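Local structure of cytochrome c (Rhodothermus marinus, 3CP5) at residues A[12-17]-A[69-74]; A[17-22]-A[76-81]; A[56-61]-A[94-99]. The protein binds a single covalently attached heme c, its iron held between a histidine and a methionine, and probably serves as an electron carrier. All blocks are in the same frame, centred on the assembly; numbering follows the deposited sequence.

Interaction 1 (A[12-17]-A[69-74]); sequences ALAAEI and PVYIMN. With HEC (heme c), chain C.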
loop_
_atom_site.group_PDB
_atom_site.type_symbol
_atom_site.label_atom_id
_atom_site.label_comp_id
_atom_site.label_asym_id
_atom_site.label_seq_id
_atom_site.Cartn_x
_atom_site.Cartn_y
_atom_site.Cartn_z
ATOM N N ALA A 12 0.990 -1.716 14.687
ATOM C CA ALA A 12 2.167 -1.879 15.523
ATOM C C ALA A 12 3.094 -2.953 14.967
ATOM O O ALA A 12 4.302 -2.724 14.858
ATOM C CB ALA A 12 1.819 -2.173 16.956
ATOM N N LEU A 13 2.569 -4.078 14.545
ATOM C CA LEU A 13 3.390 -5.138 13.942
ATOM C C LEU A 13 4.076 -4.682 12.663
ATOM O O LEU A 13 5.238 -4.913 12.400
ATOM C CB LEU A 13 2.591 -6.387 13.635
ATOM C CG LEU A 13 3.389 -7.534 13.019
ATOM C CD1 LEU A 13 4.616 -7.867 13.890
ATOM C CD2 LEU A 13 2.455 -8.738 13.032
ATOM N N ALA A 14 3.299 -3.973 11.814
ATOM C CA ALA A 14 3.912 -3.433 10.596
ATOM C C ALA A 14 5.058 -2.487 10.905
ATOM O O ALA A 14 6.074 -2.509 10.203
ATOM C CB ALA A 14 2.916 -2.694 9.747
ATOM N N ALA A 15 4.904 -1.665 11.923
ATOM C CA ALA A 15 5.975 -0.702 12.288
ATOM C C ALA A 15 7.187 -1.478 12.780
ATOM O O ALA A 15 8.320 -1.112 12.483
ATOM C CB ALA A 15 5.449 0.306 13.278
ATOM N N GLU A 16 7.004 -2.580 13.491
ATOM C CA GLU A 16 8.114 -3.383 13.958
ATOM C C GLU A 16 8.792 -4.107 12.794
ATOM O O GLU A 16 10.025 -4.189 12.816
ATOM C CB GLU A 16 7.597 -4.411 14.964
ATOM C CG GLU A 16 7.209 -3.739 16.256
ATOM C CD GLU A 16 6.632 -4.694 17.286
ATOM O OE1 GLU A 16 6.329 -5.839 16.913
ATOM O OE2 GLU A 16 6.477 -4.260 18.431
ATOM N N ILE A 17 8.086 -4.556 11.774
ATOM C CA ILE A 17 8.741 -5.195 10.631
ATOM C C ILE A 17 9.533 -4.210 9.807
ATOM O O ILE A 17 10.661 -4.498 9.390
ATOM C CB ILE A 17 7.677 -5.902 9.805
ATOM C CG1 ILE A 17 7.015 -7.061 10.558
ATOM C CG2 ILE A 17 8.167 -6.376 8.451
ATOM C CD1 ILE A 17 5.692 -7.456 9.964
ATOM N N PRO A 69 -1.443 3.396 7.622
ATOM C CA PRO A 69 -0.468 3.841 6.611
ATOM C C PRO A 69 0.879 3.175 6.691
ATOM O O PRO A 69 1.537 2.998 5.651
ATOM C CB PRO A 69 -0.441 5.351 6.860
ATOM C CG PRO A 69 -0.740 5.522 8.305
ATOM C CD PRO A 69 -1.872 4.525 8.499
ATOM N N VAL A 70 1.346 2.796 7.868
ATOM C CA VAL A 70 2.644 2.153 7.993
ATOM C C VAL A 70 2.541 0.770 7.391
ATOM O O VAL A 70 3.471 0.352 6.650
ATOM C CB VAL A 70 3.116 2.160 9.445
ATOM C CG1 VAL A 70 4.405 1.385 9.564
ATOM C CG2 VAL A 70 3.269 3.599 9.932
ATOM N N TYR A 71 1.490 0.014 7.635
ATOM C CA TYR A 71 1.283 -1.239 6.916
ATOM C C TYR A 71 1.329 -1.054 5.421
ATOM O O TYR A 71 1.983 -1.809 4.729
ATOM C CB TYR A 71 -0.041 -1.871 7.356
ATOM C CG TYR A 71 -0.484 -3.111 6.604
ATOM C CD1 TYR A 71 -0.135 -4.384 7.035
ATOM C CD2 TYR A 71 -1.248 -3.028 5.458
ATOM C CE1 TYR A 71 -0.551 -5.495 6.319
ATOM C CE2 TYR A 71 -1.690 -4.106 4.733
ATOM C CZ TYR A 71 -1.339 -5.354 5.184
ATOM O OH TYR A 71 -1.761 -6.460 4.476
ATOM N N ILE A 72 0.580 -0.092 4.892
ATOM C CA ILE A 72 0.526 0.038 3.450
ATOM C C ILE A 72 1.891 0.403 2.875
ATOM O O ILE A 72 2.289 -0.148 1.855
ATOM C CB ILE A 72 -0.530 1.085 3.084
ATOM C CG1 ILE A 72 -1.945 0.620 3.479
ATOM C CG2 ILE A 72 -0.503 1.441 1.598
ATOM C CD1 ILE A 72 -2.977 1.744 3.491
ATOM N N MET A 73 2.644 1.316 3.507
ATOM C CA MET A 73 3.994 1.667 3.059
ATOM C C MET A 73 4.913 0.465 3.064
ATOM O O MET A 73 5.676 0.249 2.112
ATOM C CB MET A 73 4.594 2.762 3.969
ATOM C CG MET A 73 3.852 4.083 3.898
ATOM S SD MET A 73 4.329 4.978 2.405
ATOM C CE MET A 73 5.978 5.493 2.844
ATOM N N ASN A 74 4.859 -0.362 4.116
ATOM C CA ASN A 74 5.810 -1.489 4.189
ATOM C C ASN A 74 5.453 -2.654 3.281
ATOM O O ASN A 74 6.326 -3.404 2.863
ATOM C CB ASN A 74 5.952 -1.901 5.660
ATOM C CG ASN A 74 6.788 -0.904 6.426
ATOM O OD1 ASN A 74 7.534 -0.100 5.863
ATOM N ND2 ASN A 74 6.708 -0.886 7.727
HETATM FE FE HEC C . 0.032 -5.514 -4.195
HETATM C CHA HEC C . -1.484 -7.192 -1.632
HETATM C CHB HEC C . -0.462 -2.552 -2.584
HETATM C CHC HEC C . 1.864 -3.924 -6.622
HETATM C CHD HEC C . 0.012 -8.340 -6.060
HETATM N NA HEC C . -0.822 -4.991 -2.480
HETATM C C1A HEC C . -1.360 -5.818 -1.491
HETATM C C2A HEC C . -1.710 -5.020 -0.341
HETATM C C3A HEC C . -1.457 -3.733 -0.615
HETATM C C4A HEC C . -0.871 -3.723 -1.948
HETATM C CMA HEC C . -1.697 -2.492 0.274
HETATM C CAA HEC C . -2.446 -5.516 0.927
HETATM C CBA HEC C . -3.967 -5.393 0.829
HETATM C CGA HEC C . -4.676 -5.654 2.137
HETATM O O1A HEC C . -5.939 -5.819 2.093
HETATM O O2A HEC C . -4.011 -5.642 3.207
HETATM N NB HEC C . 0.551 -3.623 -4.585
HETATM C C1B HEC C . 0.132 -2.528 -3.854
HETATM C C2B HEC C . 0.653 -1.331 -4.460
HETATM C C3B HEC C . 1.385 -1.683 -5.556
HETATM C C4B HEC C . 1.314 -3.129 -5.624
HETATM C CMB HEC C . 0.354 0.083 -3.903
HETATM C CAB HEC C . 2.276 -0.784 -6.437
HETATM C CBB HEC C . 3.278 -0.086 -5.725
HETATM N NC HEC C . 0.846 -6.044 -5.941
HETATM C C1C HEC C . 1.611 -5.270 -6.814
HETATM C C2C HEC C . 2.001 -6.043 -7.975
HETATM C C3C HEC C . 1.488 -7.276 -7.836
HETATM C C4C HEC C . 0.725 -7.266 -6.609
HETATM C CMC HEC C . 2.647 -5.408 -9.200
HETATM C CAC HEC C . 1.401 -8.418 -8.892
HETATM C CBC HEC C . 2.673 -8.847 -9.361
HETATM N ND HEC C . -0.601 -7.383 -3.880
HETATM C C1D HEC C . -0.535 -8.422 -4.801
HETATM C C2D HEC C . -1.138 -9.621 -4.214
HETATM C C3D HEC C . -1.445 -9.314 -2.949
HETATM C C4D HEC C . -1.185 -7.899 -2.776
HETATM C CMD HEC C . -1.204 -10.956 -5.004
HETATM C CAD HEC C . -1.978 -10.219 -1.822
HETATM C CBD HEC C . -0.792 -10.757 -0.983
HETATM C CGD HEC C . 0.099 -11.607 -1.860
HETATM O O1D HEC C . 1.301 -11.257 -2.041
HETATM O O2D HEC C . -0.471 -12.639 -2.382
#

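Interaction 2 (A[17-22]-A[76-81]); sequences IGPVKQ and MLNPNG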
loop_
_atom_site.group_PDB
_atom_site.type_symbol
_atom_site.label_atom_id
_atom_site.label_comp_id
_atom_site.label_asym_id
_atom_site.label_seq_id
_atom_site.Cartn_x
_atom_site.Cartn_y
_atom_site.Cartn_z
ATOM N N ILE A 17 8.086 -4.556 11.774
ATOM C CA ILE A 17 8.741 -5.195 10.631
ATOM C C ILE A 17 9.533 -4.210 9.807
ATOM O O ILE A 17 10.661 -4.498 9.390
ATOM C CB ILE A 17 7.677 -5.902 9.805
ATOM C CG1 ILE A 17 7.015 -7.061 10.558
ATOM C CG2 ILE A 17 8.167 -6.376 8.451
ATOM C CD1 ILE A 17 5.692 -7.456 9.964
ATOM N N GLY A 18 9.025 -3.000 9.566
ATOM C CA GLY A 18 9.744 -1.994 8.821
ATOM C C GLY A 18 9.722 -2.206 7.333
ATOM O O GLY A 18 9.094 -3.175 6.852
ATOM N N PRO A 19 10.409 -1.345 6.566
ATOM C CA PRO A 19 11.332 -0.340 7.042
ATOM C C PRO A 19 10.745 0.925 7.636
ATOM O O PRO A 19 11.418 1.555 8.453
ATOM C CB PRO A 19 12.086 0.059 5.771
ATOM C CG PRO A 19 11.174 -0.238 4.627
ATOM C CD PRO A 19 10.407 -1.469 5.095
ATOM N N VAL A 20 9.540 1.302 7.267
ATOM C CA VAL A 20 8.924 2.527 7.766
ATOM C C VAL A 20 8.405 2.300 9.182
ATOM O O VAL A 20 7.872 1.210 9.462
ATOM C CB VAL A 20 7.809 2.979 6.790
ATOM C CG1 VAL A 20 7.027 4.157 7.366
ATOM C CG2 VAL A 20 8.383 3.310 5.431
ATOM N N LYS A 21 8.583 3.308 10.034
ATOM C CA LYS A 21 8.076 3.272 11.399
ATOM C C LYS A 21 6.938 4.260 11.595
ATOM O O LYS A 21 6.050 4.025 12.440
ATOM C CB LYS A 21 9.211 3.597 12.394
ATOM C CG LYS A 21 10.322 2.559 12.445
ATOM C CD LYS A 21 11.387 2.760 13.499
ATOM C CE LYS A 21 12.450 1.671 13.498
ATOM N NZ LYS A 21 12.008 0.454 14.255
ATOM N N GLN A 22 6.961 5.348 10.880
ATOM C CA GLN A 22 6.000 6.442 11.061
ATOM C C GLN A 22 5.859 7.179 9.742
ATOM O O GLN A 22 6.751 7.167 8.894
ATOM C CB GLN A 22 6.394 7.361 12.245
ATOM C CG GLN A 22 7.649 8.164 11.931
ATOM C CD GLN A 22 8.226 8.810 13.168
ATOM O OE1 GLN A 22 8.426 8.159 14.172
ATOM N NE2 GLN A 22 8.492 10.059 13.155
ATOM N N MET A 76 4.386 -2.065 0.222
ATOM C CA MET A 76 5.022 -1.574 -0.991
ATOM C C MET A 76 6.541 -1.694 -1.003
ATOM O O MET A 76 7.146 -2.088 -2.029
ATOM C CB MET A 76 4.640 -0.081 -1.239
ATOM C CG MET A 76 3.215 0.141 -1.705
ATOM S SD MET A 76 3.069 1.896 -2.194
ATOM C CE MET A 76 2.249 2.616 -0.781
ATOM N N LEU A 77 7.174 -1.333 0.112
ATOM C CA LEU A 77 8.613 -1.233 0.199
ATOM C C LEU A 77 9.324 -2.548 0.542
ATOM O O LEU A 77 10.501 -2.686 0.163
ATOM C CB LEU A 77 9.008 -0.163 1.203
ATOM C CG LEU A 77 8.590 1.233 0.773
ATOM C CD1 LEU A 77 8.673 2.209 1.963
ATOM C CD2 LEU A 77 9.473 1.748 -0.332
ATOM N N ASN A 78 8.603 -3.431 1.237
ATOM C CA ASN A 78 9.125 -4.676 1.813
ATOM C C ASN A 78 8.102 -5.780 1.752
ATOM O O ASN A 78 7.744 -6.373 2.771
ATOM C CB ASN A 78 9.582 -4.392 3.266
ATOM C CG ASN A 78 10.290 -5.534 3.908
ATOM O OD1 ASN A 78 10.823 -6.438 3.265
ATOM N ND2 ASN A 78 10.325 -5.432 5.228
ATOM N N PRO A 79 7.573 -6.076 0.559
ATOM C CA PRO A 79 6.496 -7.066 0.517
ATOM C C PRO A 79 6.962 -8.434 1.018
ATOM O O PRO A 79 6.276 -9.224 1.650
ATOM C CB PRO A 79 6.113 -7.090 -0.969
ATOM C CG PRO A 79 7.367 -6.649 -1.659
ATOM C CD PRO A 79 7.885 -5.547 -0.758
ATOM N N ASN A 80 8.216 -8.837 0.765
ATOM C CA ASN A 80 8.732 -10.139 1.198
ATOM C C ASN A 80 8.792 -10.228 2.712
ATOM O O ASN A 80 8.419 -11.229 3.346
ATOM C CB ASN A 80 10.090 -10.402 0.547
ATOM C CG ASN A 80 10.083 -10.322 -0.969
ATOM O OD1 ASN A 80 10.882 -9.628 -1.625
ATOM N ND2 ASN A 80 9.131 -11.083 -1.550
ATOM N N GLY A 81 9.240 -9.186 3.374
ATOM C CA GLY A 81 9.234 -9.193 4.821
ATOM C C GLY A 81 7.831 -9.184 5.405
ATOM O O GLY A 81 7.575 -9.833 6.406
#

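Interaction 3 (A[56-61]-A[94-99]); sequences IGPALR and QEYGTM. With HEC (heme c), chain C.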
loop_
_atom_site.group_PDB
_atom_site.type_symbol
_atom_site.label_atom_id
_atom_site.label_comp_id
_atom_site.label_asym_id
_atom_site.label_seq_id
_atom_site.Cartn_x
_atom_site.Cartn_y
_atom_site.Cartn_z
ATOM N N ILE A 56 -5.403 -9.720 -9.875
ATOM C CA ILE A 56 -4.346 -10.624 -9.422
ATOM C C ILE A 56 -4.182 -10.481 -7.931
ATOM O O ILE A 56 -3.991 -11.470 -7.233
ATOM C CB ILE A 56 -3.041 -10.393 -10.201
ATOM C CG1 ILE A 56 -3.223 -10.771 -11.676
ATOM C CG2 ILE A 56 -1.862 -11.105 -9.546
ATOM C CD1 ILE A 56 -2.154 -10.297 -12.630
ATOM N N GLY A 57 -4.308 -9.256 -7.450
ATOM C CA GLY A 57 -4.342 -8.994 -6.015
ATOM C C GLY A 57 -5.665 -8.374 -5.604
ATOM O O GLY A 57 -6.557 -8.137 -6.444
ATOM N N PRO A 58 -5.828 -8.072 -4.321
ATOM C CA PRO A 58 -7.095 -7.491 -3.840
ATOM C C PRO A 58 -7.405 -6.092 -4.334
ATOM O O PRO A 58 -6.521 -5.336 -4.733
ATOM C CB PRO A 58 -6.907 -7.480 -2.322
ATOM C CG PRO A 58 -5.451 -7.592 -2.074
ATOM C CD PRO A 58 -4.881 -8.344 -3.254
ATOM N N ALA A 59 -8.681 -5.702 -4.309
ATOM C CA ALA A 59 -9.112 -4.353 -4.589
ATOM C C ALA A 59 -8.528 -3.394 -3.587
ATOM O O ALA A 59 -8.446 -3.671 -2.387
ATOM C CB ALA A 59 -10.648 -4.284 -4.499
ATOM N N LEU A 60 -8.151 -2.200 -4.025
ATOM C CA LEU A 60 -7.463 -1.235 -3.212
ATOM C C LEU A 60 -8.175 0.046 -2.864
ATOM O O LEU A 60 -7.619 0.809 -2.057
ATOM C CB LEU A 60 -6.041 -0.920 -3.695
ATOM C CG LEU A 60 -5.068 -2.113 -3.766
ATOM C CD1 LEU A 60 -3.734 -1.649 -4.339
ATOM C CD2 LEU A 60 -4.876 -2.784 -2.409
ATOM N N ARG A 61 -9.312 0.408 -3.418
ATOM C CA ARG A 61 -9.879 1.713 -3.180
ATOM C C ARG A 61 -10.039 2.040 -1.687
ATOM O O ARG A 61 -9.792 3.164 -1.268
ATOM C CB ARG A 61 -11.256 1.946 -3.822
ATOM C CG ARG A 61 -11.625 3.462 -3.697
ATOM C CD ARG A 61 -12.998 3.695 -4.267
ATOM N NE ARG A 61 -13.018 3.546 -5.708
ATOM C CZ ARG A 61 -12.596 4.470 -6.558
ATOM N NH1 ARG A 61 -12.101 5.630 -6.188
ATOM N NH2 ARG A 61 -12.680 4.225 -7.875
ATOM N N GLN A 94 -2.242 -16.881 1.001
ATOM C CA GLN A 94 -3.020 -18.105 0.931
ATOM C C GLN A 94 -4.228 -17.884 0.037
ATOM O O GLN A 94 -4.623 -18.774 -0.753
ATOM C CB GLN A 94 -3.440 -18.495 2.360
ATOM C CG GLN A 94 -4.392 -19.677 2.446
ATOM C CD GLN A 94 -4.802 -19.895 3.906
ATOM O OE1 GLN A 94 -5.454 -19.037 4.493
ATOM N NE2 GLN A 94 -4.352 -21.018 4.412
ATOM N N GLU A 95 -4.899 -16.743 0.129
ATOM C CA GLU A 95 -6.054 -16.491 -0.724
ATOM C C GLU A 95 -5.749 -16.270 -2.184
ATOM O O GLU A 95 -6.523 -16.754 -3.036
ATOM C CB GLU A 95 -6.800 -15.272 -0.167
ATOM C CG GLU A 95 -8.068 -14.892 -0.869
ATOM C CD GLU A 95 -8.833 -13.734 -0.256
ATOM O OE1 GLU A 95 -8.474 -13.335 0.873
ATOM O OE2 GLU A 95 -9.794 -13.236 -0.872
ATOM N N TYR A 96 -4.709 -15.529 -2.512
ATOM C CA TYR A 96 -4.462 -15.047 -3.852
ATOM C C TYR A 96 -3.472 -15.882 -4.603
ATOM O O TYR A 96 -3.490 -15.871 -5.841
ATOM C CB TYR A 96 -4.013 -13.574 -3.818
ATOM C CG TYR A 96 -5.249 -12.710 -3.623
ATOM C CD1 TYR A 96 -6.016 -12.250 -4.674
ATOM C CD2 TYR A 96 -5.691 -12.365 -2.357
ATOM C CE1 TYR A 96 -7.141 -11.472 -4.468
ATOM C CE2 TYR A 96 -6.831 -11.583 -2.162
ATOM C CZ TYR A 96 -7.575 -11.120 -3.222
ATOM O OH TYR A 96 -8.708 -10.363 -3.061
ATOM N N GLY A 97 -2.609 -16.573 -3.895
ATOM C CA GLY A 97 -1.692 -17.550 -4.486
ATOM C C GLY A 97 -0.396 -16.970 -4.981
ATOM O O GLY A 97 0.742 -17.318 -4.635
ATOM N N THR A 98 -0.476 -16.004 -5.859
ATOM C CA THR A 98 0.759 -15.332 -6.281
ATOM C C THR A 98 1.257 -14.360 -5.217
ATOM O O THR A 98 0.535 -13.976 -4.293
ATOM C CB THR A 98 0.460 -14.640 -7.607
ATOM O OG1 THR A 98 -0.484 -13.617 -7.359
ATOM C CG2 THR A 98 -0.081 -15.674 -8.577
ATOM N N MET A 99 2.532 -13.938 -5.370
ATOM C CA MET A 99 3.147 -13.055 -4.385
ATOM C C MET A 99 3.496 -11.705 -5.001
ATOM O O MET A 99 3.913 -11.554 -6.140
ATOM C CB MET A 99 4.375 -13.718 -3.759
ATOM C CG MET A 99 4.130 -15.051 -3.037
ATOM S SD MET A 99 5.529 -15.552 -2.063
ATOM C CE MET A 99 6.869 -15.558 -3.257
HETATM FE FE HEC C . 0.032 -5.514 -4.195
HETATM C CHA HEC C . -1.484 -7.192 -1.632
HETATM C CHB HEC C . -0.462 -2.552 -2.584
HETATM C CHC HEC C . 1.864 -3.924 -6.622
HETATM C CHD HEC C . 0.012 -8.340 -6.060
HETATM N NA HEC C . -0.822 -4.991 -2.480
HETATM C C1A HEC C . -1.360 -5.818 -1.491
HETATM C C2A HEC C . -1.710 -5.020 -0.341
HETATM C C3A HEC C . -1.457 -3.733 -0.615
HETATM C C4A HEC C . -0.871 -3.723 -1.948
HETATM C CMA HEC C . -1.697 -2.492 0.274
HETATM C CAA HEC C . -2.446 -5.516 0.927
HETATM C CBA HEC C . -3.967 -5.393 0.829
HETATM C CGA HEC C . -4.676 -5.654 2.137
HETATM O O1A HEC C . -5.939 -5.819 2.093
HETATM O O2A HEC C . -4.011 -5.642 3.207
HETATM N NB HEC C . 0.551 -3.623 -4.585
HETATM C C1B HEC C . 0.132 -2.528 -3.854
HETATM C C2B HEC C . 0.653 -1.331 -4.460
HETATM C C3B HEC C . 1.385 -1.683 -5.556
HETATM C C4B HEC C . 1.314 -3.129 -5.624
HETATM C CMB HEC C . 0.354 0.083 -3.903
HETATM C CAB HEC C . 2.276 -0.784 -6.437
HETATM C CBB HEC C . 3.278 -0.086 -5.725
HETATM N NC HEC C . 0.846 -6.044 -5.941
HETATM C C1C HEC C . 1.611 -5.270 -6.814
HETATM C C2C HEC C . 2.001 -6.043 -7.975
HETATM C C3C HEC C . 1.488 -7.276 -7.836
HETATM C C4C HEC C . 0.725 -7.266 -6.609
HETATM C CMC HEC C . 2.647 -5.408 -9.200
HETATM C CAC HEC C . 1.401 -8.418 -8.892
HETATM C CBC HEC C . 2.673 -8.847 -9.361
HETATM N ND HEC C . -0.601 -7.383 -3.880
HETATM C C1D HEC C . -0.535 -8.422 -4.801
HETATM C C2D HEC C . -1.138 -9.621 -4.214
HETATM C C3D HEC C . -1.445 -9.314 -2.949
HETATM C C4D HEC C . -1.185 -7.899 -2.776
HETATM C CMD HEC C . -1.204 -10.956 -5.004
HETATM C CAD HEC C . -1.978 -10.219 -1.822
HETATM C CBD HEC C . -0.792 -10.757 -0.983
HETATM C CGD HEC C . 0.099 -11.607 -1.860
HETATM O O1D HEC C . 1.301 -11.257 -2.041
HETATM O O2D HEC C . -0.471 -12.639 -2.382
HETATM O O HOH W 1 -3.138 -13.918 -7.818
#

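Interaction 1 (A[12-17]-A[69-74])
Ala-14 and Tyr-71 bring helix 10-17 against helix 69-77 of this heme-binding, all-helical cytochrome c fold, an example of how small residues let two helices come close: the alanines at 14 and 15 present only methyls to the other helix. Over these segments the axes approach to 8.2 Å and run at 41° to each other. The methyl of Ala-14 points at the opposing backbone, with CB 3.6 Å from Tyr-71 CA, while Val-70 spreads its CG1 branch over the neighbouring turn, 3.8 Å from Ala-15 CA.

Tyr-71 can be followed outward from this seam. Its CB meets the Ala-14 methyl at 3.9 Å, and that methyl lies at the ring edge, near the ring plane. With CG turned opposite the backbone N (chi1 174°), the ring leaves the helix interface and runs toward the heme. CE2 and CZ then pass beside a heme propionate oxygen, O2A, which also lies near the ring plane. At the tip, OH donates a hydrogen bond to O2A of 2.7 Å; His-86 meets the same ring edge-to-face. At the other end of the residue, the backbone N of Tyr-71 is bonded to Glu-11 OE2, and Val-70 N to OE1, so the two oxygens of one carboxylate each accept from a backbone amide.

A polar clasp closes the contact one turn later. Asn-74 is held through OD1 by Val-20 N, and its ND2 reaches Ala-14 O at 3.0 Å, approaching from above the carbonyl plane with a bent N-H...O angle of 136°.

Interaction 2 (A[17-22]-A[76-81])
Asn-78 ND2 donates to Gly-18 O across 3.0 Å, and this bond is the polar centre of the contact between residues 17-22 and 76-81. It is nearly straight, with an N-H...O angle of 172°. The oxygen lies in the plane of the donor amide, yet the nitrogen stands above the Gly-18 carbonyl plane and so does not follow a lone pair. Apolar atoms pack around this bond. The ring of Pro-19 brings CD to 3.5 Å from Asn-78 CB and sets CG against Leu-77 CB at 4.1 Å. Farther along the loop, Val-20 CG2 touches Leu-77 CD1 at 3.7 Å. Beside the amide, the CG2 branch of Ile-17 lies 4.0 Å from Asn-78 ND2 and also approaches Gly-81 O.

The same asparagine serves as the N-cap of helix 79-85, following directly on the end of helix 69-77. Because its CG is opposite the backbone N (chi1 -173°), the amide extends from the junction with its two polar atoms put to different uses: ND2 serves the loop, while OD1 accepts from Gly-81 N at 3.2 Å. The capping donor comes from above the OD1 carbonyl plane. Holding both ends of the amide in this way fixes its rotation.

The loop itself is shaped by its backbone. Gly-18, the first residue past helix 10-17, has a positive phi, and a cis peptide bond precedes Pro-19. Beyond them, the Val-20 side chain also packs on Met-73, in the preceding part of helix 69-77. Behind Leu-77 stand Leu-105 and Ala-110, the latter on helix 107-123, while Ile-17 continues onto Met-82 and Arg-85 of helix 79-85.

Interaction 3 (A[56-61]-A[94-99])
Tyr-96 turns its CG opposite its own carbonyl carbon (chi1 -79°), and the ring, rotated about its CB-CG bond, presents a face to Pro-58. The residue is the last of helix 87-96, and its partner belongs to the loop that lines the heme pocket of this cytochrome c on the side of the axial ligand His-49. The contact is of the CH-pi kind: Pro-58 CD sits over the ring centre, 3.9 Å from the centroid and only 12° off the ring normal. Pro-58 CB reaches the far end of the ring, 3.8 Å from CZ.

The proline is thus shared between an aromatic ring and the porphyrin, since the same CD carbon lies 3.6 Å from heme C3D. Its backbone does related work, with Pro-58 O accepting from His-49 ND1, so the residue under the tyrosine also orients an iron ligand; a bond of this kind would tend to increase the electron donation of the imidazole. Gly-57 places its CA over the heme, 3.7 Å from C2D, where backbone rather than side chain fills the pocket wall. At the phenol end, Tyr-96 OH is hydrogen-bonded to Arg-54 NE.

Toward the surface the two segments are joined differently. Ile-56 CG2 lies 3.6 Å from Thr-98 OG1, the side chains crossing at about a right angle. The hydroxyl sits between the Thr-98 backbone N and carbonyl carbon (chi1 66°), facing a bridging water. Gripped by three partners, that water accepts from Thr-98 OG1 at 2.7 Å and donates to Tyr-96 O at 2.8 Å and to Ile-56 O.

In the fold
Interactions 1 and 2 form one continuous patch, their centres about 6 Å apart. They share Ile-17 and helix 69-77, and are stitched together by a hydrogen bond of 2.8 Å between Asn-74 OD1 and Val-20 N. Interaction 3 stands apart, its centre about 18 Å from each of the others, and it touches neither. The heme is what relates them: interaction 1 reaches a propionate through one phenol, whereas interaction 3 packs directly on the porphyrin. In interaction 2 the Leu-77 side chain stays about 8 Å from the heme and about 9 Å from that of the axial ligand Met-100, although Met-76 of the same segment does touch the heme.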